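PDB 3MN8: carboxypeptidase D from Drosophila melanogaster, which removes C-terminal arginine or lysine residues from peptides and proteins, using a catalytic zinc ion to process growth factors, peptide hormones and neuropeptides. Local coordinates for residues K95-M100 and Y138-M143. Residues are numbered along the deposited sequence; the frame is centred on the assembly and turned at random.
Sequences KYIANM and YLVPTM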
loop_
_atom_site.group_PDB
_atom_site.type_symbol
_atom_site.label_atom_id
_atom_site.label_comp_id
_atom_site.label_asym_id
_atom_site.label_seq_id
_atom_site.Cartn_x
_atom_site.Cartn_y
_atom_site.Cartn_z
ATOM N N LYS A 95 -3.340 -0.082 3.106
ATOM C CA LYS A 95 -3.295 -1.477 2.654
ATOM C C LYS A 95 -1.895 -1.970 2.279
ATOM O O LYS A 95 -1.042 -1.206 1.815
ATOM C CB LYS A 95 -4.260 -1.711 1.489
ATOM C CG LYS A 95 -3.925 -0.951 0.219
ATOM C CD LYS A 95 -5.154 -0.191 -0.276
ATOM C CE LYS A 95 -5.149 -0.058 -1.794
ATOM N NZ LYS A 95 -3.891 0.508 -2.354
ATOM N N TYR A 96 -1.669 -3.256 2.506
ATOM C CA TYR A 96 -0.487 -3.946 1.995
ATOM C C TYR A 96 -0.932 -5.089 1.083
ATOM O O TYR A 96 -1.727 -5.945 1.491
ATOM C CB TYR A 96 0.350 -4.511 3.143
ATOM C CG TYR A 96 1.339 -3.532 3.726
ATOM C CD1 TYR A 96 1.757 -2.423 3.000
ATOM C CD2 TYR A 96 1.867 -3.721 5.002
ATOM C CE1 TYR A 96 2.676 -1.537 3.521
ATOM C CE2 TYR A 96 2.785 -2.832 5.536
ATOM C CZ TYR A 96 3.182 -1.736 4.788
ATOM O OH TYR A 96 4.087 -0.823 5.288
ATOM N N ILE A 97 -0.458 -5.108 -0.159
ATOM C CA ILE A 97 -0.758 -6.260 -1.003
ATOM C C ILE A 97 0.525 -7.005 -1.328
ATOM O O ILE A 97 1.595 -6.398 -1.393
ATOM C CB ILE A 97 -1.532 -5.905 -2.300
ATOM C CG1 ILE A 97 -2.887 -5.236 -1.993
ATOM C CG2 ILE A 97 -1.803 -7.176 -3.085
ATOM C CD1 ILE A 97 -2.847 -3.744 -1.842
ATOM N N ALA A 98 0.418 -8.319 -1.515
ATOM C CA ALA A 98 1.570 -9.129 -1.881
ATOM C C ALA A 98 1.235 -10.160 -2.963
ATOM O O ALA A 98 0.080 -10.333 -3.343
ATOM C CB ALA A 98 2.123 -9.814 -0.655
ATOM N N ASN A 99 2.267 -10.828 -3.458
ATOM C CA ASN A 99 2.113 -11.994 -4.318
ATOM C C ASN A 99 1.230 -11.799 -5.545
ATOM O O ASN A 99 0.520 -12.732 -5.945
ATOM C CB ASN A 99 1.594 -13.188 -3.511
ATOM C CG ASN A 99 1.763 -14.505 -4.251
ATOM O OD1 ASN A 99 0.806 -15.244 -4.456
ATOM N ND2 ASN A 99 2.985 -14.789 -4.675
ATOM N N MET A 100 1.274 -10.612 -6.150
ATOM C CA MET A 100 0.487 -10.393 -7.360
ATOM C C MET A 100 1.097 -11.205 -8.485
ATOM O O MET A 100 0.393 -11.747 -9.339
ATOM C CB MET A 100 0.385 -8.911 -7.718
ATOM C CG MET A 100 1.593 -8.326 -8.418
ATOM S SD MET A 100 1.296 -6.596 -8.826
ATOM C CE MET A 100 -0.346 -6.707 -9.536
ATOM N N TYR A 138 -5.290 -2.859 6.326
ATOM C CA TYR A 138 -5.722 -4.012 5.534
ATOM C C TYR A 138 -4.546 -4.789 4.920
ATOM O O TYR A 138 -3.678 -4.211 4.241
ATOM C CB TYR A 138 -6.649 -3.567 4.409
ATOM C CG TYR A 138 -7.926 -2.924 4.873
ATOM C CD1 TYR A 138 -7.945 -1.611 5.301
ATOM C CD2 TYR A 138 -9.117 -3.630 4.862
ATOM C CE1 TYR A 138 -9.115 -1.020 5.708
ATOM C CE2 TYR A 138 -10.288 -3.050 5.263
ATOM C CZ TYR A 138 -10.286 -1.744 5.686
ATOM O OH TYR A 138 -11.452 -1.141 6.107
ATOM N N LEU A 139 -4.543 -6.101 5.150
ATOM C CA LEU A 139 -3.473 -6.977 4.680
ATOM C C LEU A 139 -3.973 -8.011 3.662
ATOM O O LEU A 139 -4.885 -8.809 3.942
ATOM C CB LEU A 139 -2.794 -7.677 5.860
ATOM C CG LEU A 139 -2.346 -6.796 7.029
ATOM C CD1 LEU A 139 -1.666 -7.646 8.108
ATOM C CD2 LEU A 139 -1.425 -5.680 6.534
ATOM N N VAL A 140 -3.367 -7.978 2.478
ATOM C CA VAL A 140 -3.676 -8.910 1.403
ATOM C C VAL A 140 -2.413 -9.708 1.042
ATOM O O VAL A 140 -1.661 -9.332 0.129
ATOM C CB VAL A 140 -4.197 -8.163 0.153
ATOM C CG1 VAL A 140 -4.745 -9.147 -0.886
ATOM C CG2 VAL A 140 -5.259 -7.136 0.542
ATOM N N PRO A 141 -2.168 -10.810 1.768
ATOM C CA PRO A 141 -1.008 -11.686 1.547
ATOM C C PRO A 141 -0.838 -12.134 0.089
ATOM O O PRO A 141 0.288 -12.200 -0.405
ATOM C CB PRO A 141 -1.312 -12.893 2.447
ATOM C CG PRO A 141 -2.140 -12.339 3.529
ATOM C CD PRO A 141 -2.988 -11.265 2.904
ATOM N N THR A 142 -1.937 -12.462 -0.585
ATOM C CA THR A 142 -1.876 -12.797 -2.004
ATOM C C THR A 142 -3.000 -12.160 -2.803
ATOM O O THR A 142 -4.116 -11.945 -2.306
ATOM C CB THR A 142 -1.891 -14.315 -2.281
ATOM O OG1 THR A 142 -1.820 -14.527 -3.697
ATOM C CG2 THR A 142 -3.168 -14.944 -1.781
ATOM N N MET A 143 -2.677 -11.883 -4.059
ATOM C CA MET A 143 -3.582 -11.253 -5.007
ATOM C C MET A 143 -3.620 -12.164 -6.243
ATOM O O MET A 143 -4.339 -11.907 -7.213
ATOM C CB MET A 143 -3.041 -9.863 -5.340
ATOM C CG MET A 143 -3.943 -9.000 -6.161
ATOM S SD MET A 143 -3.056 -7.544 -6.748
ATOM C CE MET A 143 -3.876 -7.307 -8.328
#
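M143 reaches across to I97 and M100. Its CG is anti to the backbone N (chi1 -172°), which carries the thioether across the I97 side chain. There M143 CB lies 3.7 Å from I97 CG2. Farther out, M143 runs alongside M100, with M143 CE 3.8 Å from M100 CE. V140 lies beside I97 on the same face, V140 CB 3.9 Å from I97 CG1. On the other face, Y96 CB touches L139 CD2 at 4.0 Å. The Y96 backbone takes two bonds in the parallel ladder: N to Y138 O and O from V140 N, both 2.8 Å. A98 N then bonds V140 O. Past the strands, T142 OG1 donates to N99 OD1 at 2.8 Å, in the carbonyl plane and on a lone pair. N99 ND2 bonds G102 O and E104 O, in the loop that carries the zinc ligands H101 and E104. With an alanine here, T142 OG1 would probably lose this acceptor, and G102 O and E104 O their shared donor. M100 also packs on H217, the third protein ligand. The contact thus joins two neighbouring strands of the M14 catalytic domain, and the buried N99 amide ties their C-terminal ends to the zinc-binding loop.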